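Local atomic coordinates of enoyl-acyl carrier protein reductase (Uncultured bacterium, PDB entry 6KIA), a protein that probably reduces the enoyl double bond of acyl carrier protein-bound fatty acyl intermediates with NADH and is linked to triclosan resistance. Residues 255-260 / 299-305; 349-355 / 371-376; 48-54 / 80-86. One frame throughout, in Å; residues are numbered along the deposited sequence.

Interaction 1: 255-260 / 299-305; sequences QTYTSY and FVGVELS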
loop_
_atom_site.group_PDB
_atom_site.type_symbol
_atom_site.label_atom_id
_atom_site.label_comp_id
_atom_site.label_asym_id
_atom_site.label_seq_id
_atom_site.Cartn_x
_atom_site.Cartn_y
_atom_site.Cartn_z
ATOM N N GLN A 255 4.865 15.733 2.950
ATOM C CA GLN A 255 5.850 15.534 1.913
ATOM C C GLN A 255 5.518 14.209 1.244
ATOM O O GLN A 255 4.515 13.570 1.595
ATOM C CB GLN A 255 7.268 15.558 2.495
ATOM C CG GLN A 255 7.487 14.635 3.692
ATOM C CD GLN A 255 7.673 13.179 3.276
ATOM O OE1 GLN A 255 8.698 12.807 2.693
ATOM N NE2 GLN A 255 6.661 12.355 3.553
ATOM N N THR A 256 6.337 13.797 0.294
ATOM C CA THR A 256 6.068 12.579 -0.483
ATOM C C THR A 256 7.352 12.016 -1.069
ATOM O O THR A 256 8.319 12.746 -1.251
ATOM C CB THR A 256 5.081 12.849 -1.636
ATOM O OG1 THR A 256 4.735 11.617 -2.290
ATOM C CG2 THR A 256 5.712 13.805 -2.678
ATOM N N TYR A 257 7.331 10.727 -1.403
ATOM C CA TYR A 257 8.281 10.150 -2.339
ATOM C C TYR A 257 7.879 10.580 -3.750
ATOM O O TYR A 257 6.696 10.558 -4.089
ATOM C CB TYR A 257 8.275 8.616 -2.240
ATOM C CG TYR A 257 8.970 7.943 -3.411
ATOM C CD1 TYR A 257 10.346 7.759 -3.406
ATOM C CD2 TYR A 257 8.241 7.499 -4.517
ATOM C CE1 TYR A 257 11.000 7.152 -4.481
ATOM C CE2 TYR A 257 8.878 6.902 -5.584
ATOM C CZ TYR A 257 10.257 6.722 -5.567
ATOM O OH TYR A 257 10.864 6.115 -6.654
ATOM N N THR A 258 8.857 10.956 -4.564
ATOM C CA THR A 258 8.652 11.291 -5.980
ATOM C C THR A 258 9.596 10.403 -6.812
ATOM O O THR A 258 10.766 10.230 -6.443
ATOM C CB THR A 258 8.921 12.805 -6.247
ATOM O OG1 THR A 258 8.051 13.619 -5.453
ATOM C CG2 THR A 258 8.723 13.173 -7.722
ATOM N N SER A 259 9.124 9.803 -7.916
ATOM C CA SER A 259 7.783 10.027 -8.440
ATOM C C SER A 259 6.918 8.777 -8.230
ATOM O O SER A 259 7.257 7.670 -8.672
ATOM C CB SER A 259 7.892 10.407 -9.934
ATOM O OG SER A 259 6.643 10.375 -10.595
ATOM N N TYR A 260 5.791 8.955 -7.546
ATOM C CA TYR A 260 4.951 7.817 -7.188
ATOM C C TYR A 260 3.986 7.470 -8.315
ATOM O O TYR A 260 2.941 8.095 -8.470
ATOM C CB TYR A 260 4.205 8.132 -5.897
ATOM C CG TYR A 260 3.404 6.996 -5.361
ATOM C CD1 TYR A 260 4.017 5.930 -4.719
ATOM C CD2 TYR A 260 2.021 6.997 -5.479
ATOM C CE1 TYR A 260 3.263 4.870 -4.211
ATOM C CE2 TYR A 260 1.268 5.952 -4.972
ATOM C CZ TYR A 260 1.894 4.899 -4.352
ATOM O OH TYR A 260 1.118 3.864 -3.859
ATOM N N PHE A 299 11.376 1.259 -4.812
ATOM C CA PHE A 299 11.380 2.716 -4.799
ATOM C C PHE A 299 12.535 3.202 -3.936
ATOM O O PHE A 299 12.317 3.623 -2.825
ATOM C CB PHE A 299 10.051 3.274 -4.262
ATOM C CG PHE A 299 8.835 2.795 -5.005
ATOM C CD1 PHE A 299 8.873 2.585 -6.374
ATOM C CD2 PHE A 299 7.642 2.578 -4.328
ATOM C CE1 PHE A 299 7.746 2.145 -7.051
ATOM C CE2 PHE A 299 6.511 2.144 -4.997
ATOM C CZ PHE A 299 6.565 1.927 -6.358
ATOM N N VAL A 300 13.763 3.141 -4.442
ATOM C CA VAL A 300 14.921 3.619 -3.681
ATOM C C VAL A 300 14.740 5.085 -3.287
ATOM O O VAL A 300 14.529 5.956 -4.150
ATOM C CB VAL A 300 16.232 3.441 -4.486
ATOM C CG1 VAL A 300 17.423 4.084 -3.771
ATOM C CG2 VAL A 300 16.496 1.967 -4.731
ATOM N N GLY A 301 14.770 5.353 -1.982
ATOM C CA GLY A 301 14.584 6.702 -1.492
ATOM C C GLY A 301 13.265 6.880 -0.785
ATOM O O GLY A 301 13.117 7.819 -0.028
ATOM N N VAL A 302 12.308 5.984 -1.032
ATOM C CA VAL A 302 11.022 6.089 -0.349
ATOM C C VAL A 302 11.232 6.093 1.176
ATOM O O VAL A 302 10.545 6.815 1.935
ATOM C CB VAL A 302 10.052 4.944 -0.795
ATOM C CG1 VAL A 302 10.499 3.569 -0.288
ATOM C CG2 VAL A 302 8.588 5.261 -0.368
ATOM N N GLU A 303 12.222 5.324 1.608
ATOM C CA GLU A 303 12.471 5.132 3.031
ATOM C C GLU A 303 13.071 6.388 3.697
ATOM O O GLU A 303 13.081 6.505 4.930
ATOM C CB GLU A 303 13.408 3.926 3.234
ATOM C CG GLU A 303 14.892 4.256 3.015
ATOM C CD GLU A 303 15.325 4.403 1.571
ATOM O OE1 GLU A 303 14.539 4.114 0.641
ATOM O OE2 GLU A 303 16.463 4.898 1.374
ATOM N N LEU A 304 13.573 7.332 2.894
ATOM C CA LEU A 304 14.110 8.560 3.454
ATOM C C LEU A 304 13.039 9.279 4.241
ATOM O O LEU A 304 13.354 9.968 5.241
ATOM C CB LEU A 304 14.658 9.478 2.349
ATOM C CG LEU A 304 15.842 8.904 1.585
ATOM C CD1 LEU A 304 16.260 9.926 0.549
ATOM C CD2 LEU A 304 17.019 8.592 2.522
ATOM N N SER A 305 11.781 9.084 3.832
ATOM C CA SER A 305 10.680 9.765 4.517
ATOM C C SER A 305 10.420 9.222 5.918
ATOM O O SER A 305 9.832 9.906 6.742
ATOM C CB SER A 305 9.401 9.661 3.690
ATOM O OG SER A 305 9.557 10.311 2.428
HETATM O O HOH W 1 13.463 5.733 -6.622
#
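The phenol ring of Tyr257 lies across the turn at 299-302, with CB of Phe299 over one face, 4.1 Å from the ring centroid, as a CH-pi contact. The two rings are turned only 28° from each other but slid apart, so they barely overlap, and the methylene of Phe299 rather than its ring meets the phenol. Val302 approaches obliquely from the same side, its CA 3.5 Å from Tyr257 CD1. CG of Tyr257 stands anti to the backbone N (chi1 165°), which directs the ring into this turn. Its hydroxyl donates to a water 2.6 Å from OH, and that water, in the ring plane, donates in turn to Val300 O. The turn is type II, with Gly301 at positive phi; its N-H is held by Glu303 OE1 on the syn side, 2.9 Å away. Farther along, Ser305 OG gives a hydrogen bond of 2.7 Å to Gln255 OE1, in the amide plane and on a lone pair, while NE2 of the same amide is bound by Thr244 O and Glu290. Tyr260, a member of the NADH pocket, touches the Phe299 ring with CE1, 4.3 Å from Phe299 CE2. The contact thus joins the loop after strand 251-255 to the loop before helix 309-315, with helix 169-180 against Tyr257 and Val300 and helix 370-385 against Tyr257, Thr258 and Val300.

Interaction 2: 349-355 / 371-376; sequences YNASDVM and ELADIM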
loop_
_atom_site.group_PDB
_atom_site.type_symbol
_atom_site.label_atom_id
_atom_site.label_comp_id
_atom_site.label_asym_id
_atom_site.label_seq_id
_atom_site.Cartn_x
_atom_site.Cartn_y
_atom_site.Cartn_z
ATOM N N TYR A 349 18.396 17.104 4.062
ATOM C CA TYR A 349 17.685 16.701 2.848
ATOM C C TYR A 349 16.365 17.467 2.704
ATOM O O TYR A 349 16.093 18.054 1.662
ATOM C CB TYR A 349 17.463 15.183 2.898
ATOM C CG TYR A 349 16.721 14.512 1.749
ATOM C CD1 TYR A 349 17.359 14.227 0.544
ATOM C CD2 TYR A 349 15.401 14.093 1.910
ATOM C CE1 TYR A 349 16.695 13.583 -0.492
ATOM C CE2 TYR A 349 14.726 13.429 0.885
ATOM C CZ TYR A 349 15.374 13.189 -0.318
ATOM O OH TYR A 349 14.708 12.543 -1.336
ATOM N N ASN A 350 15.532 17.455 3.739
ATOM C CA ASN A 350 14.256 18.162 3.647
ATOM C C ASN A 350 14.404 19.691 3.654
ATOM O O ASN A 350 13.487 20.411 3.260
ATOM C CB ASN A 350 13.319 17.720 4.779
ATOM C CG ASN A 350 12.873 16.284 4.605
ATOM O OD1 ASN A 350 12.376 15.914 3.546
ATOM N ND2 ASN A 350 13.103 15.461 5.623
ATOM N N ALA A 351 15.541 20.186 4.120
ATOM C CA ALA A 351 15.778 21.629 4.130
ATOM C C ALA A 351 16.178 22.146 2.749
ATOM O O ALA A 351 16.095 23.347 2.483
ATOM C CB ALA A 351 16.842 21.982 5.164
ATOM N N SER A 352 16.616 21.237 1.878
ATOM C CA SER A 352 17.133 21.612 0.567
ATOM C C SER A 352 16.057 22.193 -0.357
ATOM O O SER A 352 14.898 21.785 -0.317
ATOM C CB SER A 352 17.811 20.401 -0.090
ATOM O OG SER A 352 16.875 19.537 -0.731
ATOM N N ASP A 353 16.438 23.165 -1.182
ATOM C CA ASP A 353 15.484 23.748 -2.129
ATOM C C ASP A 353 14.956 22.703 -3.106
ATOM O O ASP A 353 13.773 22.735 -3.476
ATOM C CB ASP A 353 16.103 24.925 -2.889
ATOM C CG ASP A 353 16.113 26.209 -2.066
ATOM O OD1 ASP A 353 15.440 26.258 -1.012
ATOM O OD2 ASP A 353 16.785 27.177 -2.479
ATOM N N VAL A 354 15.834 21.795 -3.533
ATOM C CA VAL A 354 15.430 20.734 -4.445
ATOM C C VAL A 354 14.265 19.911 -3.860
ATOM O O VAL A 354 13.238 19.712 -4.519
ATOM C CB VAL A 354 16.608 19.776 -4.771
ATOM C CG1 VAL A 354 16.107 18.573 -5.560
ATOM C CG2 VAL A 354 17.690 20.492 -5.562
ATOM N N MET A 355 14.388 19.493 -2.605
ATOM C CA MET A 355 13.340 18.675 -1.992
ATOM C C MET A 355 12.133 19.516 -1.613
ATOM O O MET A 355 10.986 19.055 -1.728
ATOM C CB MET A 355 13.878 17.934 -0.774
ATOM C CG MET A 355 14.952 16.887 -1.122
ATOM S SD MET A 355 14.566 15.902 -2.581
ATOM C CE MET A 355 12.982 15.172 -2.107
ATOM N N GLU A 371 18.190 16.110 -10.845
ATOM C CA GLU A 371 18.628 16.678 -9.565
ATOM C C GLU A 371 18.038 15.878 -8.388
ATOM O O GLU A 371 18.727 15.575 -7.377
ATOM C CB GLU A 371 18.216 18.149 -9.447
ATOM C CG GLU A 371 18.871 19.084 -10.454
ATOM C CD GLU A 371 18.355 18.900 -11.878
ATOM O OE1 GLU A 371 17.162 18.557 -12.055
ATOM O OE2 GLU A 371 19.150 19.101 -12.824
ATOM N N LEU A 372 16.755 15.557 -8.532
ATOM C CA LEU A 372 16.058 14.770 -7.516
ATOM C C LEU A 372 16.746 13.422 -7.383
ATOM O O LEU A 372 17.045 12.981 -6.274
ATOM C CB LEU A 372 14.584 14.566 -7.869
ATOM C CG LEU A 372 13.863 13.606 -6.917
ATOM C CD1 LEU A 372 13.861 14.158 -5.467
ATOM C CD2 LEU A 372 12.467 13.279 -7.421
ATOM N N ALA A 373 16.985 12.772 -8.517
ATOM C CA ALA A 373 17.652 11.469 -8.544
ATOM C C ALA A 373 18.992 11.492 -7.852
ATOM O O ALA A 373 19.308 10.604 -7.052
ATOM C CB ALA A 373 17.817 10.987 -9.991
ATOM N N ASP A 374 19.780 12.524 -8.127
ATOM C CA ASP A 374 21.104 12.591 -7.540
ATOM C C ASP A 374 21.010 12.696 -6.026
ATOM O O ASP A 374 21.683 11.953 -5.305
ATOM C CB ASP A 374 21.892 13.781 -8.097
ATOM C CG ASP A 374 22.648 13.430 -9.370
ATOM O OD1 ASP A 374 23.591 12.613 -9.314
ATOM O OD2 ASP A 374 22.304 13.991 -10.429
ATOM N N ILE A 375 20.185 13.623 -5.536
ATOM C CA ILE A 375 20.156 13.825 -4.093
ATOM C C ILE A 375 19.441 12.677 -3.345
ATOM O O ILE A 375 19.857 12.282 -2.243
ATOM C CB ILE A 375 19.519 15.192 -3.727
ATOM C CG1 ILE A 375 19.761 15.523 -2.257
ATOM C CG2 ILE A 375 18.040 15.253 -4.097
ATOM C CD1 ILE A 375 19.211 16.867 -1.837
ATOM N N MET A 376 18.381 12.139 -3.936
ATOM C CA MET A 376 17.592 11.085 -3.268
ATOM C C MET A 376 18.354 9.760 -3.274
ATOM O O MET A 376 18.505 9.103 -2.244
ATOM C CB MET A 376 16.229 10.900 -3.926
ATOM C CG MET A 376 15.422 9.798 -3.260
ATOM S SD MET A 376 13.743 9.648 -3.908
ATOM C CE MET A 376 14.108 9.054 -5.561
#
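Segment 371-376 is one continuous piece of helix, whereas 349-355 breaks at Ser352 between two helices, and the backbones come nearest at Val354 and Leu372, with CA atoms 6.7 Å apart. Ile375 makes most of the contacts. Its CG1 lies 3.9 Å from Tyr349 CD1, its CD1 is directed at Ser352, and its CG2 meets both Val354 CG1 and the sulfur of Met355. CG of Met355, anti to the carbonyl carbon (chi1 -66°), lies over the centre of the Tyr349 ring; the bend at chi2 (-43°) brings SD to 3.4 Å from Leu372 CD1. The hydroxyl end of Tyr349 crosses Met376 at a slant, its OH 3.4 Å from Met376 CB. Ser352 secures the break: OG donates to Tyr349 O at 2.9 Å, in the carbonyl plane, and accepts from Met355 N with an N-H...O angle of 160°. Tyr349 O therefore receives both the hydroxyl and the backbone N-H of Ser352. No hydrogen bond crosses the contact, which is apolar packing. Thr258 and Phe358 lie against Leu372. The arrangement is that of a break between two helices with Ser352 as N-cap of the second, packed on helix 370-385.

Interaction 3: 48-54 / 80-86; sequences IVGITVG and RIINVPL. With NAI (1,4-dihydronicotinamide adenine dinucleotide), chain D.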
loop_
_atom_site.group_PDB
_atom_site.type_symbol
_atom_site.label_atom_id
_atom_site.label_comp_id
_atom_site.label_asym_id
_atom_site.label_seq_id
_atom_site.Cartn_x
_atom_site.Cartn_y
_atom_site.Cartn_z
ATOM N N ILE A 48 -11.425 -14.747 11.004
ATOM C CA ILE A 48 -10.567 -14.264 9.930
ATOM C C ILE A 48 -10.828 -15.060 8.656
ATOM O O ILE A 48 -10.758 -16.291 8.647
ATOM C CB ILE A 48 -9.059 -14.371 10.299
ATOM C CG1 ILE A 48 -8.749 -13.757 11.684
ATOM C CG2 ILE A 48 -8.191 -13.817 9.176
ATOM C CD1 ILE A 48 -9.106 -12.265 11.867
ATOM N N VAL A 49 -11.158 -14.353 7.581
ATOM C CA VAL A 49 -11.346 -14.956 6.270
ATOM C C VAL A 49 -10.521 -14.148 5.264
ATOM O O VAL A 49 -10.286 -12.957 5.460
ATOM C CB VAL A 49 -12.847 -15.008 5.876
ATOM C CG1 VAL A 49 -13.048 -15.647 4.496
ATOM C CG2 VAL A 49 -13.613 -15.788 6.932
ATOM N N GLY A 50 -10.005 -14.807 4.234
ATOM C CA GLY A 50 -9.279 -14.111 3.191
ATOM C C GLY A 50 -9.479 -14.663 1.793
ATOM O O GLY A 50 -10.047 -15.744 1.582
ATOM N N ILE A 51 -8.989 -13.914 0.812
ATOM C CA ILE A 51 -9.000 -14.343 -0.572
ATOM C C ILE A 51 -7.620 -14.828 -0.997
ATOM O O ILE A 51 -6.629 -14.659 -0.273
ATOM C CB ILE A 51 -9.488 -13.200 -1.515
ATOM C CG1 ILE A 51 -8.578 -11.965 -1.471
ATOM C CG2 ILE A 51 -10.896 -12.757 -1.114
ATOM C CD1 ILE A 51 -7.394 -11.975 -2.428
ATOM N N THR A 52 -7.556 -15.428 -2.177
ATOM C CA THR A 52 -6.277 -15.763 -2.798
ATOM C C THR A 52 -6.318 -15.214 -4.222
ATOM O O THR A 52 -7.399 -15.068 -4.797
ATOM C CB THR A 52 -6.018 -17.298 -2.803
ATOM O OG1 THR A 52 -4.818 -17.599 -3.527
ATOM C CG2 THR A 52 -7.164 -18.023 -3.466
ATOM N N VAL A 53 -5.164 -14.888 -4.787
ATOM C CA VAL A 53 -5.145 -14.498 -6.191
ATOM C C VAL A 53 -4.959 -15.730 -7.073
ATOM O O VAL A 53 -4.992 -15.642 -8.298
ATOM C CB VAL A 53 -4.040 -13.468 -6.491
ATOM C CG1 VAL A 53 -4.311 -12.179 -5.726
ATOM C CG2 VAL A 53 -2.659 -14.044 -6.161
ATOM N N GLY A 54 -4.779 -16.886 -6.441
ATOM C CA GLY A 54 -4.575 -18.126 -7.172
ATOM C C GLY A 54 -3.158 -18.207 -7.701
ATOM O O GLY A 54 -2.288 -17.452 -7.266
ATOM N N ARG A 80 -9.760 -19.038 7.252
ATOM C CA ARG A 80 -10.147 -19.680 6.007
ATOM C C ARG A 80 -9.851 -18.822 4.786
ATOM O O ARG A 80 -9.986 -17.603 4.824
ATOM C CB ARG A 80 -11.635 -20.009 6.012
ATOM C CG ARG A 80 -12.020 -21.234 6.821
ATOM C CD ARG A 80 -13.267 -21.848 6.216
ATOM N NE ARG A 80 -13.155 -21.856 4.760
ATOM C CZ ARG A 80 -14.187 -21.861 3.924
ATOM N NH1 ARG A 80 -13.980 -21.865 2.614
ATOM N NH2 ARG A 80 -15.423 -21.863 4.402
ATOM N N ILE A 81 -9.408 -19.471 3.719
ATOM C CA ILE A 81 -9.231 -18.796 2.441
ATOM C C ILE A 81 -10.250 -19.348 1.466
ATOM O O ILE A 81 -10.417 -20.559 1.359
ATOM C CB ILE A 81 -7.799 -18.936 1.905
ATOM C CG1 ILE A 81 -6.954 -17.835 2.541
ATOM C CG2 ILE A 81 -7.731 -18.735 0.395
ATOM C CD1 ILE A 81 -5.559 -18.203 2.798
ATOM N N ILE A 82 -10.971 -18.455 0.797
ATOM C CA ILE A 82 -11.955 -18.875 -0.197
ATOM C C ILE A 82 -11.222 -19.126 -1.502
ATOM O O ILE A 82 -10.564 -18.225 -2.041
ATOM C CB ILE A 82 -13.066 -17.826 -0.359
ATOM C CG1 ILE A 82 -13.838 -17.696 0.961
ATOM C CG2 ILE A 82 -14.006 -18.198 -1.513
ATOM C CD1 ILE A 82 -14.864 -16.590 0.981
ATOM N N ASN A 83 -11.276 -20.367 -1.986
ATOM C CA ASN A 83 -10.355 -20.780 -3.042
ATOM C C ASN A 83 -10.875 -20.429 -4.437
ATOM O O ASN A 83 -11.275 -21.298 -5.213
ATOM C CB ASN A 83 -10.081 -22.280 -2.961
ATOM C CG ASN A 83 -8.812 -22.670 -3.679
ATOM O OD1 ASN A 83 -8.132 -21.821 -4.260
ATOM N ND2 ASN A 83 -8.510 -23.965 -3.692
ATOM N N VAL A 84 -10.828 -19.142 -4.752
ATOM C CA VAL A 84 -11.193 -18.629 -6.061
ATOM C C VAL A 84 -10.059 -17.694 -6.491
ATOM O O VAL A 84 -9.620 -16.866 -5.698
ATOM C CB VAL A 84 -12.537 -17.890 -6.033
ATOM C CG1 VAL A 84 -12.804 -17.194 -7.362
ATOM C CG2 VAL A 84 -13.670 -18.855 -5.653
ATOM N N PRO A 85 -9.531 -17.876 -7.717
ATOM C CA PRO A 85 -8.379 -17.040 -8.098
ATOM C C PRO A 85 -8.755 -15.586 -8.400
ATOM O O PRO A 85 -9.130 -15.261 -9.534
ATOM C CB PRO A 85 -7.835 -17.741 -9.346
ATOM C CG PRO A 85 -9.011 -18.493 -9.902
ATOM C CD PRO A 85 -9.840 -18.907 -8.726
ATOM N N LEU A 86 -8.611 -14.715 -7.400
ATOM C CA LEU A 86 -9.049 -13.334 -7.508
ATOM C C LEU A 86 -7.893 -12.448 -7.927
ATOM O O LEU A 86 -7.550 -11.477 -7.240
ATOM C CB LEU A 86 -9.622 -12.832 -6.177
ATOM C CG LEU A 86 -11.132 -12.864 -5.946
ATOM C CD1 LEU A 86 -11.484 -11.994 -4.733
ATOM C CD2 LEU A 86 -11.907 -12.439 -7.179
HETATM P PA NAI D . 2.519 -6.118 -0.115
HETATM O O1A NAI D . 2.655 -6.927 1.139
HETATM O O2A NAI D . 3.323 -6.572 -1.317
HETATM O O5B NAI D . 0.967 -6.034 -0.448
HETATM C C5B NAI D . 0.542 -5.934 -1.793
HETATM C C4B NAI D . -0.954 -6.368 -1.734
HETATM O O4B NAI D . -1.499 -6.138 -3.169
HETATM C C3B NAI D . -1.107 -7.613 -1.456
HETATM O O3B NAI D . -2.267 -7.851 -0.557
HETATM C C2B NAI D . -1.356 -8.346 -2.917
HETATM O O2B NAI D . -1.987 -9.662 -2.703
HETATM C C1B NAI D . -2.086 -7.500 -3.556
HETATM N N9A NAI D . -1.835 -7.551 -5.011
HETATM C C8A NAI D . -0.787 -7.256 -5.800
HETATM N N7A NAI D . -1.133 -7.511 -7.060
HETATM C C5A NAI D . -2.411 -7.960 -7.055
HETATM C C6A NAI D . -3.187 -8.352 -8.135
HETATM N N6A NAI D . -2.950 -8.422 -9.551
HETATM N N1A NAI D . -4.440 -8.773 -7.896
HETATM C C2A NAI D . -4.920 -8.818 -6.614
HETATM N N3A NAI D . -4.144 -8.422 -5.537
HETATM C C4A NAI D . -2.867 -7.994 -5.787
HETATM O O3 NAI D . 2.970 -4.546 0.137
HETATM P PN NAI D . 2.206 -3.374 0.939
HETATM O O1N NAI D . 1.940 -3.793 2.352
HETATM O O2N NAI D . 3.155 -2.192 0.816
HETATM O O5D NAI D . 0.839 -3.088 0.168
HETATM C C5D NAI D . -0.413 -3.152 0.830
HETATM C C4D NAI D . -1.135 -1.806 0.597
HETATM O O4D NAI D . -0.499 -0.865 1.269
HETATM C C3D NAI D . -1.048 -1.392 -0.870
HETATM O O3D NAI D . -2.275 -0.982 -1.371
HETATM C C2D NAI D . -0.097 -0.177 -0.788
HETATM O O2D NAI D . -0.266 0.650 -1.993
HETATM C C1D NAI D . -0.430 0.407 0.333
HETATM N N1N NAI D . 0.592 1.318 0.848
HETATM C C2N NAI D . 1.930 0.983 0.859
HETATM C C3N NAI D . 2.877 1.914 1.307
HETATM C C7N NAI D . 4.363 1.562 1.366
HETATM O O7N NAI D . 5.212 2.445 1.449
HETATM N N7N NAI D . 4.744 0.195 1.335
HETATM C C4N NAI D . 2.503 3.169 1.765
HETATM C C5N NAI D . 1.138 3.479 1.797
HETATM C C6N NAI D . 0.196 2.553 1.334
HETATM O O HOH W 2 -12.023 -18.607 9.297
HETATM O O HOH W 3 -10.307 -15.765 -3.332
#
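Val49 and Ile82 lie on one face of the parallel pair, crossing at a slant with Val49 CG1 4.1 Å from Ile82 CD1, and helix 120-146 packs on them. The other face carries Ile81, whose CG2 comes 3.9 Å from Thr52 CB, beside helix 67-77. Gly50 sits between these layers: its N-H is bound by Arg80 O and its carbonyl O takes Ile82 N at 3.0 Å. Beyond Ile82 the strands part. Asn83 centres an inverse gamma turn, and a water lies between the chains, accepting from Thr52 N and lying near the carbonyls of Ile82 and Val84. The chains rejoin where Leu86 N reaches Thr52 O, 2.9 Å away. The Leu86 side chain crosses that of Ile51 at about a right angle, its CD1 3.7 Å from Ile51 CG2. Thr52 OG1, anti to its own N (chi1 175°), receives Gly54 N in an ST turn and is also bound to Glu27. That turn carries Val53, whose CG1 lies 3.5 Å from C2A of the adenine, with Leu86 O close to the same atom. Parallel strands joined through helix 67-77, with the loops at their C-terminal ends meeting the adenine, are characteristic of a Rossmann fold, consistent with the family's NADP-binding clan.

From the N terminus, interaction 3 comes first: 48-54 and 80-86 close a loop of 25 residues that includes helix 67-77, and bring the chain just beyond two parallel strands to the adenine. Interaction 1 follows, closing 38 residues with helix 263-278 and strand 283-287 between its segments. Interaction 2 then closes a short loop of 15 residues between neighbouring helices. The three are in series; none nests or crosses. Interactions 1 and 2 touch, Leu304 packing on Tyr349 and Met376 on Val300 and Thr258, with centres 11 Å apart. Interaction 3 lies across the chain's centre, about 17 Å from interaction 1 between nearest atoms; NADH reaches both, meeting Val53 in interaction 3 and Tyr260 in interaction 1.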